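Local coordinates for putative glycosyl hydrolase (Bacteroides thetaiotaomicron VPI-5482, PDB 3K11), which is of uncertain specificity but is probably a glycoside hydrolase of family 88, at residues D238-P243 with L247-W252; R266-A271 with R297-G302; A41-E46 with T104-N109; F77-Y82 with V86-L91. One frame throughout, in Å; residues are numbered along the deposited sequence.

Contact 1: D238-P243 with L247-W252; sequences DRMFIP and LYRHGW. With EDO (1,2-ethanediol), chain H.
Arg239 lays its methylene chain over one face of the Trp252 indole, with CD 3.5 Å from the centroid of the six-membered ring, a CH-pi contact close to the ring normal. Extended from CG to NE, the chain reaches past the indole to a salt bridge with Asp186, so a residue with a greasy stem and a charged end suits the place. Replacing Trp252 by an alanine removes the indole face, and the Arg239 methylenes would probably be left beside a gap. Met240, a selenomethionine, bends at its last torsion (chi3 87°), which brings CE to 3.4 Å from Gly251 CA. On one side of the hairpin the ring edge of Phe241 points at the face of Tyr248, the planes 65° apart and CD1 3.5 Å from Tyr248 CE1. The other side carries Ile242 and Leu247, a hydrogen-bonded pair joined by Ile242 N to Leu247 O at 2.7 Å. Arg249 N adds a fairly straight bond to Met240 O, 2.9 Å long. The Arg249 guanidinium takes Ile242 CG1 over one face and has several partners: a water links NH1 to Phe241 O, NH2 donates to an ethanediol oxygen, and NE reaches His259 O. This is an antiparallel beta hairpin, its first strand leading directly out of helix 222-240 and its second lying between strands 241-242 and 198-200.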
# COMPACT_ATOMS: atom_id res chain seq x y z
N ASP A 238 -5.08 -21.27 -12.62
CA ASP A 238 -3.76 -21.19 -13.31
C ASP A 238 -3.54 -19.81 -13.87
O ASP A 238 -2.49 -19.17 -13.65
CB ASP A 238 -3.70 -22.19 -14.47
CG ASP A 238 -2.35 -22.18 -15.18
OD1 ASP A 238 -1.33 -22.31 -14.46
OD2 ASP A 238 -2.32 -22.01 -16.43
N ARG A 239 -4.56 -19.33 -14.55
CA ARG A 239 -4.49 -18.05 -15.25
C ARG A 239 -4.80 -16.82 -14.40
O ARG A 239 -4.20 -15.78 -14.61
CB ARG A 239 -5.48 -18.07 -16.39
CG ARG A 239 -5.13 -19.14 -17.41
CD ARG A 239 -6.22 -19.22 -18.37
NE ARG A 239 -5.98 -20.04 -19.56
CZ ARG A 239 -6.57 -21.21 -19.83
NH1 ARG A 239 -7.33 -21.85 -18.93
NH2 ARG A 239 -6.35 -21.76 -21.00
N MSE A 240 -5.72 -16.95 -13.46
CA MSE A 240 -6.28 -15.80 -12.77
C MSE A 240 -5.70 -15.55 -11.37
O MSE A 240 -5.73 -14.39 -10.89
CB MSE A 240 -7.83 -15.91 -12.81
CG MSE A 240 -8.39 -15.98 -14.25
SE MSE A 240 -10.24 -15.69 -14.24
CE MSE A 240 -10.05 -13.72 -14.35
N PHE A 241 -5.12 -16.58 -10.74
CA PHE A 241 -4.53 -16.42 -9.38
C PHE A 241 -3.23 -15.68 -9.52
O PHE A 241 -2.52 -15.91 -10.50
CB PHE A 241 -4.33 -17.75 -8.66
CG PHE A 241 -4.07 -17.60 -7.17
CD1 PHE A 241 -5.03 -17.07 -6.32
CD2 PHE A 241 -2.90 -18.04 -6.62
CE1 PHE A 241 -4.79 -16.95 -4.98
CE2 PHE A 241 -2.67 -17.88 -5.25
CZ PHE A 241 -3.59 -17.35 -4.46
N ILE A 242 -2.90 -14.84 -8.54
CA ILE A 242 -1.67 -14.04 -8.53
C ILE A 242 -0.92 -14.46 -7.25
O ILE A 242 -1.15 -13.91 -6.17
CB ILE A 242 -1.94 -12.54 -8.47
CG1 ILE A 242 -2.85 -12.07 -9.61
CG2 ILE A 242 -0.60 -11.77 -8.66
CD1 ILE A 242 -3.50 -10.75 -9.40
N PRO A 243 -0.07 -15.48 -7.35
CA PRO A 243 0.60 -16.02 -6.15
C PRO A 243 1.37 -15.02 -5.32
O PRO A 243 1.38 -15.14 -4.09
CB PRO A 243 1.54 -17.11 -6.70
CG PRO A 243 1.18 -17.32 -8.08
CD PRO A 243 0.24 -16.28 -8.55
N LEU A 247 -4.15 -13.26 -4.41
CA LEU A 247 -5.42 -12.71 -4.85
C LEU A 247 -5.63 -13.12 -6.30
O LEU A 247 -4.69 -13.54 -6.99
CB LEU A 247 -5.39 -11.16 -4.75
CG LEU A 247 -5.11 -10.51 -3.41
CD1 LEU A 247 -5.06 -8.96 -3.64
CD2 LEU A 247 -6.18 -10.91 -2.39
N TYR A 248 -6.86 -12.95 -6.76
CA TYR A 248 -7.22 -13.20 -8.14
C TYR A 248 -7.48 -11.91 -8.89
O TYR A 248 -8.02 -10.95 -8.34
CB TYR A 248 -8.51 -13.97 -8.18
CG TYR A 248 -8.41 -15.46 -7.87
CD1 TYR A 248 -8.53 -15.93 -6.58
CD2 TYR A 248 -8.21 -16.39 -8.89
CE1 TYR A 248 -8.48 -17.26 -6.30
CE2 TYR A 248 -8.14 -17.73 -8.59
CZ TYR A 248 -8.29 -18.16 -7.31
OH TYR A 248 -8.23 -19.50 -7.05
N ARG A 249 -7.07 -11.91 -10.16
CA ARG A 249 -7.50 -10.85 -11.08
C ARG A 249 -8.98 -11.04 -11.48
O ARG A 249 -9.46 -12.15 -11.63
CB ARG A 249 -6.60 -10.78 -12.30
CG ARG A 249 -6.24 -12.03 -12.93
CD ARG A 249 -5.44 -11.85 -14.24
NE ARG A 249 -4.07 -11.42 -14.02
CZ ARG A 249 -3.05 -12.15 -13.58
NH1 ARG A 249 -3.15 -13.40 -13.20
NH2 ARG A 249 -1.89 -11.59 -13.47
N HIS A 250 -9.70 -9.95 -11.70
CA HIS A 250 -11.11 -10.03 -12.14
C HIS A 250 -11.24 -10.60 -13.55
O HIS A 250 -12.18 -11.32 -13.85
CB HIS A 250 -11.79 -8.66 -12.08
CG HIS A 250 -13.25 -8.70 -12.36
ND1 HIS A 250 -13.95 -7.60 -12.85
CD2 HIS A 250 -14.15 -9.70 -12.23
CE1 HIS A 250 -15.23 -7.94 -12.99
NE2 HIS A 250 -15.38 -9.20 -12.61
N GLY A 251 -10.28 -10.25 -14.42
CA GLY A 251 -10.39 -10.68 -15.80
C GLY A 251 -9.11 -11.14 -16.43
O GLY A 251 -7.98 -10.83 -16.00
N TRP A 252 -9.29 -11.87 -17.50
CA TRP A 252 -8.16 -12.45 -18.27
C TRP A 252 -8.59 -12.60 -19.71
O TRP A 252 -9.46 -13.40 -20.01
CB TRP A 252 -7.80 -13.82 -17.71
CG TRP A 252 -6.58 -14.46 -18.27
CD1 TRP A 252 -5.28 -14.34 -17.81
CD2 TRP A 252 -6.52 -15.40 -19.37
NE1 TRP A 252 -4.44 -15.11 -18.58
CE2 TRP A 252 -5.19 -15.78 -19.53
CE3 TRP A 252 -7.50 -15.95 -20.23
CZ2 TRP A 252 -4.78 -16.70 -20.50
CZ3 TRP A 252 -7.09 -16.87 -21.16
CH2 TRP A 252 -5.76 -17.20 -21.31
C1 EDO H . 0.61 -9.00 -11.26
O1 EDO H . 1.21 -10.16 -11.88
C2 EDO H . -0.73 -8.64 -11.89
O2 EDO H . -0.79 -8.75 -13.32
O HOH W 1 -0.92 -15.04 -12.20

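Contact 2: R266-A271 with R297-G302; sequences RANGWA and RAHVRG
His299 contributes most of the buried surface, pointing its imidazole from helix 289-304 at the backbone and side chains of helix 265-281. Its CG lies anti to the backbone N (chi1 -164°), which carries the ring straight across the gap; the nearest CA atoms of the two segments, those of Ala271 and His299, are 8.8 Å apart. NE2 donates to Asn268 OD1 at 2.9 Å, in the carbonyl plane and on a lone pair, although OD1 is about 20° out of the imidazole plane. Amide and ring planes are 53° apart. The rotation of that amide is fixed from its other end: Asn268 ND2 gives hydrogen bonds to Tyr248 O and Trp264 O, so an asparagine, with an acceptor and a donor side by side, fits where an aspartate could not serve both. The two helices are successive in the chain and run in roughly opposite directions, as neighbouring helices do in the alpha/alpha barrel expected of this family. Ala271 is small enough to let the ring come close, its CB 3.9 Å from His299 CE1. Beyond it a water donates to Ala271 O and lies 2.9 Å from His299 ND1, so both ring nitrogens have polar company in a buried place. Tyr248 meets the imidazole edge-to-face, while Met204 of helix 202-217 packs against the Ala271 methyl.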
# COMPACT_ATOMS: atom_id res chain seq x y z
N ARG A 266 -15.69 -8.20 -4.80
CA ARG A 266 -16.78 -9.15 -4.90
C ARG A 266 -16.38 -10.39 -5.69
O ARG A 266 -16.63 -11.49 -5.24
CB ARG A 266 -18.05 -8.55 -5.46
CG ARG A 266 -19.14 -9.62 -5.59
CD ARG A 266 -20.55 -9.11 -5.61
NE ARG A 266 -20.85 -8.30 -6.77
CZ ARG A 266 -21.33 -7.07 -6.73
NH1 ARG A 266 -21.59 -6.44 -5.59
NH2 ARG A 266 -21.61 -6.46 -7.89
N ALA A 267 -15.72 -10.24 -6.82
CA ALA A 267 -15.34 -11.40 -7.64
C ALA A 267 -14.30 -12.22 -6.89
O ALA A 267 -14.28 -13.44 -7.02
CB ALA A 267 -14.84 -10.97 -9.04
N ASN A 268 -13.43 -11.59 -6.10
CA ASN A 268 -12.54 -12.36 -5.24
C ASN A 268 -13.34 -13.13 -4.22
O ASN A 268 -13.04 -14.29 -3.95
CB ASN A 268 -11.49 -11.46 -4.59
CG ASN A 268 -10.21 -11.42 -5.41
OD1 ASN A 268 -9.29 -12.22 -5.16
ND2 ASN A 268 -10.19 -10.56 -6.47
N GLY A 269 -14.45 -12.55 -3.75
CA GLY A 269 -15.38 -13.30 -2.91
C GLY A 269 -15.96 -14.49 -3.66
O GLY A 269 -16.01 -15.60 -3.13
N TRP A 270 -16.40 -14.30 -4.88
CA TRP A 270 -16.93 -15.41 -5.65
C TRP A 270 -15.92 -16.56 -5.79
O TRP A 270 -16.28 -17.71 -5.72
CB TRP A 270 -17.36 -14.95 -7.03
CG TRP A 270 -18.56 -14.04 -7.08
CD1 TRP A 270 -18.77 -13.02 -8.00
CD2 TRP A 270 -19.70 -14.04 -6.22
NE1 TRP A 270 -19.96 -12.42 -7.73
CE2 TRP A 270 -20.54 -13.02 -6.65
CE3 TRP A 270 -20.10 -14.81 -5.13
CZ2 TRP A 270 -21.74 -12.73 -6.03
CZ3 TRP A 270 -21.30 -14.52 -4.51
CH2 TRP A 270 -22.09 -13.47 -4.96
N ALA A 271 -14.63 -16.25 -5.95
CA ALA A 271 -13.58 -17.27 -6.10
C ALA A 271 -13.38 -18.00 -4.77
O ALA A 271 -13.15 -19.22 -4.73
CB ALA A 271 -12.25 -16.61 -6.50
N ARG A 297 -6.32 -22.11 0.63
CA ARG A 297 -5.51 -21.58 1.70
C ARG A 297 -4.65 -20.37 1.34
O ARG A 297 -4.51 -19.44 2.15
CB ARG A 297 -4.69 -22.70 2.32
CG ARG A 297 -5.53 -23.63 3.18
CD ARG A 297 -4.67 -24.70 3.74
NE ARG A 297 -5.50 -25.49 4.65
CZ ARG A 297 -5.40 -26.80 4.83
NH1 ARG A 297 -4.46 -27.51 4.20
NH2 ARG A 297 -6.27 -27.41 5.64
N ALA A 298 -4.05 -20.35 0.15
CA ALA A 298 -3.26 -19.21 -0.31
C ALA A 298 -4.15 -17.98 -0.48
O ALA A 298 -3.75 -16.87 -0.15
CB ALA A 298 -2.53 -19.52 -1.62
N HIS A 299 -5.37 -18.17 -0.98
CA HIS A 299 -6.30 -17.06 -1.17
C HIS A 299 -6.78 -16.50 0.17
O HIS A 299 -6.87 -15.29 0.37
CB HIS A 299 -7.49 -17.53 -2.01
CG HIS A 299 -8.31 -16.42 -2.58
ND1 HIS A 299 -9.62 -16.60 -2.96
CD2 HIS A 299 -8.02 -15.12 -2.82
CE1 HIS A 299 -10.09 -15.46 -3.45
NE2 HIS A 299 -9.14 -14.55 -3.38
N VAL A 300 -7.01 -17.39 1.12
CA VAL A 300 -7.38 -16.97 2.47
C VAL A 300 -6.30 -16.02 3.04
O VAL A 300 -6.62 -14.94 3.60
CB VAL A 300 -7.62 -18.14 3.41
CG1 VAL A 300 -7.59 -17.70 4.90
CG2 VAL A 300 -8.92 -18.84 3.11
N ARG A 301 -5.04 -16.43 2.93
CA ARG A 301 -3.96 -15.62 3.45
C ARG A 301 -3.85 -14.25 2.78
O ARG A 301 -3.55 -13.26 3.44
CB ARG A 301 -2.63 -16.39 3.38
CG ARG A 301 -2.53 -17.53 4.38
CD ARG A 301 -1.11 -18.08 4.44
NE ARG A 301 -0.77 -18.87 3.26
CZ ARG A 301 -1.03 -20.18 3.12
NH1 ARG A 301 -1.66 -20.89 4.06
NH2 ARG A 301 -0.69 -20.77 1.99
N GLY A 302 -4.05 -14.20 1.47
CA GLY A 302 -3.96 -12.92 0.72
C GLY A 302 -5.10 -11.99 1.01
O GLY A 302 -4.90 -10.81 1.17
O HOH W 2 -10.49 -19.29 -3.43

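Contact 3: A41-E46 with T104-N109; sequences AYIDKE and TDYVQN
Tyr106 reaches out of helix 101-128 toward the end of helix 29-45 and is met there by Ile43 and Asp44. Its CG stands anti to the backbone N (chi1 175°), which carries the ring across toward both residues; the nearest CA atoms of the two segments, those of Asp44 and Tyr106, are 7.6 Å apart. Ile43 holds CG1 between its backbone N and carbonyl carbon (chi1 63°), a less common choice on a helix, and this turns CD1 toward the phenol. CD1 lies 4.0 Å from Tyr106 CZ, the two side chains crossing at about a right angle. Asp44 works differently: its side chain slides past the tyrosine in the opposite direction and sets OD1 in the ring plane, 3.5 Å from Tyr106 CD2. The carboxylate plane is steeply inclined to the ring, and OD1 is also in a salt bridge with Arg110; the acid is probably favourable beside the C-H rim, with its charge balanced by the arginine. A tyrosine suits the position because its ring end, at CZ and OH, meets the Ile43 methyl, while the hydroxyl is also gripped by hydrogen bonds with Thr47 OG1 and Trp84 NE1. With a phenylalanine in place of Tyr106, Trp84 NE1 and Thr47 OG1 would probably lose this partner, and Ile43 CD1 its nearest contact atom. Helix 82-98 completes the surroundings, with Leu91 lying against Tyr106 and Trp84 against Ile43, while Tyr400 of helix 400-416 also touches Ile43.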
# COMPACT_ATOMS: atom_id res chain seq x y z
N ALA A 41 -36.95 -10.79 6.90
CA ALA A 41 -38.34 -10.26 6.88
C ALA A 41 -38.49 -9.28 5.73
O ALA A 41 -39.48 -9.25 5.02
CB ALA A 41 -38.68 -9.60 8.21
N TYR A 42 -37.47 -8.47 5.54
CA TYR A 42 -37.50 -7.50 4.46
C TYR A 42 -37.56 -8.16 3.08
O TYR A 42 -38.40 -7.82 2.28
CB TYR A 42 -36.27 -6.59 4.56
CG TYR A 42 -36.16 -5.64 3.40
CD1 TYR A 42 -37.11 -4.65 3.19
CD2 TYR A 42 -35.11 -5.71 2.52
CE1 TYR A 42 -37.01 -3.79 2.11
CE2 TYR A 42 -35.01 -4.85 1.45
CZ TYR A 42 -35.94 -3.89 1.25
OH TYR A 42 -35.79 -3.06 0.15
N ILE A 43 -36.67 -9.11 2.81
CA ILE A 43 -36.62 -9.68 1.47
C ILE A 43 -37.86 -10.53 1.19
O ILE A 43 -38.24 -10.68 0.04
CB ILE A 43 -35.33 -10.48 1.19
CG1 ILE A 43 -35.21 -11.70 2.12
CG2 ILE A 43 -34.11 -9.53 1.30
CD1 ILE A 43 -34.79 -12.94 1.41
N ASP A 44 -38.43 -11.09 2.24
CA ASP A 44 -39.62 -11.93 2.10
C ASP A 44 -40.75 -11.12 1.40
O ASP A 44 -41.35 -11.58 0.38
CB ASP A 44 -40.05 -12.41 3.48
CG ASP A 44 -41.14 -13.47 3.45
OD1 ASP A 44 -41.31 -14.17 2.42
OD2 ASP A 44 -41.80 -13.60 4.49
N LYS A 45 -40.99 -9.92 1.95
CA LYS A 45 -42.04 -9.01 1.40
C LYS A 45 -41.68 -8.35 0.07
O LYS A 45 -42.56 -7.85 -0.62
CB LYS A 45 -42.58 -7.97 2.43
CG LYS A 45 -41.62 -7.22 3.39
CD LYS A 45 -40.73 -6.15 2.74
CE LYS A 45 -41.51 -4.94 2.33
NZ LYS A 45 -40.84 -3.71 1.82
N GLU A 46 -40.40 -8.36 -0.29
CA GLU A 46 -39.93 -7.80 -1.56
C GLU A 46 -39.66 -8.79 -2.67
O GLU A 46 -39.06 -8.44 -3.70
CB GLU A 46 -38.65 -7.01 -1.28
CG GLU A 46 -38.91 -5.74 -0.51
CD GLU A 46 -39.75 -4.74 -1.31
OE1 GLU A 46 -39.97 -4.93 -2.53
OE2 GLU A 46 -40.18 -3.78 -0.70
N THR A 104 -36.08 -22.27 5.13
CA THR A 104 -36.28 -23.23 4.05
C THR A 104 -37.71 -23.18 3.51
O THR A 104 -37.92 -23.44 2.31
CB THR A 104 -35.86 -24.65 4.41
OG1 THR A 104 -36.20 -24.91 5.76
CG2 THR A 104 -34.34 -24.85 4.17
N ASP A 105 -38.69 -22.81 4.33
CA ASP A 105 -40.07 -22.63 3.83
C ASP A 105 -40.08 -21.60 2.71
O ASP A 105 -40.81 -21.74 1.71
CB ASP A 105 -41.00 -22.11 4.91
CG ASP A 105 -41.35 -23.17 5.97
OD1 ASP A 105 -41.00 -24.36 5.80
OD2 ASP A 105 -41.96 -22.76 6.99
N TYR A 106 -39.30 -20.54 2.87
CA TYR A 106 -39.19 -19.51 1.84
C TYR A 106 -38.68 -20.08 0.53
O TYR A 106 -39.19 -19.76 -0.53
CB TYR A 106 -38.23 -18.41 2.34
CG TYR A 106 -37.92 -17.34 1.34
CD1 TYR A 106 -36.85 -17.47 0.46
CD2 TYR A 106 -38.67 -16.17 1.29
CE1 TYR A 106 -36.54 -16.48 -0.45
CE2 TYR A 106 -38.36 -15.15 0.36
CZ TYR A 106 -37.29 -15.34 -0.51
OH TYR A 106 -36.96 -14.40 -1.43
N VAL A 107 -37.61 -20.87 0.61
CA VAL A 107 -36.99 -21.42 -0.58
C VAL A 107 -37.94 -22.43 -1.22
O VAL A 107 -38.13 -22.44 -2.43
CB VAL A 107 -35.62 -22.06 -0.28
CG1 VAL A 107 -34.96 -22.50 -1.57
CG2 VAL A 107 -34.68 -21.02 0.47
N GLN A 108 -38.51 -23.29 -0.39
CA GLN A 108 -39.54 -24.23 -0.87
C GLN A 108 -40.63 -23.49 -1.65
O GLN A 108 -40.98 -23.87 -2.77
CB GLN A 108 -40.16 -24.97 0.32
CG GLN A 108 -39.27 -26.03 0.97
CD GLN A 108 -39.28 -27.35 0.22
OE1 GLN A 108 -40.05 -27.52 -0.72
NE2 GLN A 108 -38.45 -28.30 0.65
N ASN A 109 -41.15 -22.43 -1.06
CA ASN A 109 -42.24 -21.71 -1.65
C ASN A 109 -41.87 -21.10 -2.99
O ASN A 109 -42.61 -21.26 -3.96
CB ASN A 109 -42.72 -20.64 -0.69
CG ASN A 109 -43.78 -19.78 -1.28
OD1 ASN A 109 -43.50 -18.70 -1.80
ND2 ASN A 109 -45.03 -20.24 -1.22

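Contact 4: F77-Y82 with V86-L91; sequences FRLASY and VTYSAL
Residues 77-81 form an irregular approach to helix 82-98, and the chain becomes helical at Tyr82 after Ser81, whose phi and psi of -79° and 166° are extended as an N-cap residue requires. The 86-91 segment is regular helix of that same element. Within its first turns Val86 N donates to Tyr82 O at 3.1 Å, an ordinary i to i+4 bond that joins the two segments. Ser81 OG caps an N-H of the first turn, accepting from Trp84 N, a task that a short hydroxyl-bearing side chain does well.

The longer reach belongs to Tyr88. It turns back from the helix so that its hydroxyl gives a hydrogen bond to Leu79 O, only 2.6 Å away, in the carbonyl plane and on a lone pair. The same carbonyl oxygen is 3.1 Å from Tyr88 CE2 and sits at the edge of the phenol ring. Leu79 adds apolar cover, with CD2 3.6 Å from the hydroxyl oxygen of Tyr88; its apolar side chain suits this buried spot, touching the phenol and Thr47. Val86 sets CG2 3.5 Å from Tyr82 O, and a beta-branched residue of modest size also fits against Pro402 and Trp405 of helix 400-416. Trp84 meets the Tyr88 ring edge-to-face. The result is a serine N-cap at the head of a helix, with a tyrosine two turns in pinning the preceding loop, consistent with the alpha/alpha barrel expected of glycosyl hydrolase family 88.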
# COMPACT_ATOMS: atom_id res chain seq x y z
N PHE A 77 -36.56 -7.29 -5.61
CA PHE A 77 -35.55 -8.21 -6.09
C PHE A 77 -36.13 -9.32 -6.95
O PHE A 77 -37.21 -9.84 -6.63
CB PHE A 77 -34.87 -8.85 -4.89
CG PHE A 77 -34.36 -7.84 -3.92
CD1 PHE A 77 -33.29 -7.03 -4.27
CD2 PHE A 77 -35.02 -7.63 -2.70
CE1 PHE A 77 -32.86 -6.04 -3.40
CE2 PHE A 77 -34.58 -6.68 -1.83
CZ PHE A 77 -33.47 -5.87 -2.19
N ARG A 78 -35.41 -9.68 -8.02
CA ARG A 78 -35.83 -10.73 -8.97
C ARG A 78 -35.65 -12.09 -8.32
O ARG A 78 -34.67 -12.31 -7.61
CB ARG A 78 -35.01 -10.63 -10.28
CG ARG A 78 -35.31 -9.39 -11.12
CD ARG A 78 -34.22 -9.02 -12.16
NE ARG A 78 -32.99 -8.56 -11.48
CZ ARG A 78 -31.74 -9.02 -11.69
NH1 ARG A 78 -31.47 -9.95 -12.62
NH2 ARG A 78 -30.75 -8.53 -10.96
N LEU A 79 -36.62 -12.98 -8.53
CA LEU A 79 -36.58 -14.32 -7.93
C LEU A 79 -35.55 -15.29 -8.50
O LEU A 79 -35.17 -16.23 -7.81
CB LEU A 79 -37.96 -15.00 -8.07
CG LEU A 79 -39.12 -14.51 -7.20
CD1 LEU A 79 -40.47 -15.23 -7.55
CD2 LEU A 79 -38.81 -14.79 -5.74
N ALA A 80 -35.14 -15.09 -9.75
CA ALA A 80 -34.26 -16.07 -10.39
C ALA A 80 -33.03 -15.45 -10.99
O ALA A 80 -32.43 -16.02 -11.92
CB ALA A 80 -34.99 -16.86 -11.41
N SER A 81 -32.58 -14.34 -10.40
CA SER A 81 -31.33 -13.77 -10.79
C SER A 81 -30.21 -14.60 -10.11
O SER A 81 -30.46 -15.36 -9.18
CB SER A 81 -31.26 -12.36 -10.25
OG SER A 81 -31.27 -12.41 -8.84
N TYR A 82 -28.96 -14.44 -10.55
CA TYR A 82 -27.90 -15.20 -9.87
C TYR A 82 -27.75 -14.73 -8.43
O TYR A 82 -27.46 -15.53 -7.55
CB TYR A 82 -26.58 -15.11 -10.63
CG TYR A 82 -25.83 -13.81 -10.58
CD1 TYR A 82 -24.99 -13.53 -9.51
CD2 TYR A 82 -25.86 -12.93 -11.62
CE1 TYR A 82 -24.27 -12.38 -9.47
CE2 TYR A 82 -25.13 -11.77 -11.57
CZ TYR A 82 -24.34 -11.50 -10.48
OH TYR A 82 -23.54 -10.36 -10.43
N VAL A 86 -27.80 -17.04 -4.90
CA VAL A 86 -27.01 -16.99 -3.67
C VAL A 86 -27.92 -16.95 -2.44
O VAL A 86 -27.72 -17.67 -1.44
CB VAL A 86 -26.01 -15.79 -3.68
CG1 VAL A 86 -25.18 -15.79 -2.37
CG2 VAL A 86 -25.13 -15.84 -4.92
N THR A 87 -28.98 -16.13 -2.50
CA THR A 87 -29.91 -16.02 -1.37
C THR A 87 -30.53 -17.37 -1.04
O THR A 87 -30.67 -17.73 0.15
CB THR A 87 -31.00 -15.00 -1.68
OG1 THR A 87 -30.39 -13.71 -1.87
CG2 THR A 87 -32.08 -14.93 -0.56
N TYR A 88 -30.91 -18.11 -2.07
CA TYR A 88 -31.51 -19.43 -1.81
C TYR A 88 -30.54 -20.38 -1.10
O TYR A 88 -30.91 -21.08 -0.16
CB TYR A 88 -32.00 -20.08 -3.10
CG TYR A 88 -33.12 -19.33 -3.78
CD1 TYR A 88 -34.29 -19.00 -3.09
CD2 TYR A 88 -33.03 -18.98 -5.12
CE1 TYR A 88 -35.31 -18.30 -3.73
CE2 TYR A 88 -34.05 -18.28 -5.76
CZ TYR A 88 -35.20 -17.96 -5.07
OH TYR A 88 -36.22 -17.26 -5.69
N SER A 89 -29.29 -20.43 -1.57
CA SER A 89 -28.25 -21.25 -0.91
C SER A 89 -28.01 -20.80 0.52
O SER A 89 -27.87 -21.63 1.42
CB SER A 89 -26.91 -21.27 -1.71
OG SER A 89 -26.93 -22.25 -2.76
N ALA A 90 -27.97 -19.48 0.72
CA ALA A 90 -27.82 -18.91 2.07
C ALA A 90 -28.89 -19.38 3.04
O ALA A 90 -28.61 -19.75 4.21
CB ALA A 90 -27.82 -17.40 1.98
N LEU A 91 -30.13 -19.33 2.58
CA LEU A 91 -31.28 -19.70 3.43
C LEU A 91 -31.36 -21.19 3.71
O LEU A 91 -31.78 -21.60 4.82
CB LEU A 91 -32.58 -19.18 2.79
CG LEU A 91 -32.73 -17.65 2.87
CD1 LEU A 91 -33.90 -17.17 1.97
CD2 LEU A 91 -32.86 -17.14 4.35

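Overall arrangement
Following the chain, contact 3 opens first, at the end of helix 29-45, and closes on helix 101-128. Contact 4 is nested inside that loop: it is a short closure between the 77-82 loop and helix 82-98, and the two touch where Leu91 meets Tyr106 and Val107. Contacts 1 and 2 follow in series. Contact 1 closes the hairpin after helix 222-240, and contact 2 then joins helices 265-281 and 289-304; these two also touch, through Tyr248 with Asn268 and His299. Contacts 1 and 3 lie on opposite sides of the chain's centre, about 36 Å apart between centres. Trp270 packing on Val86 joins contacts 2 and 4, tying helix 265-281 to helix 82-98.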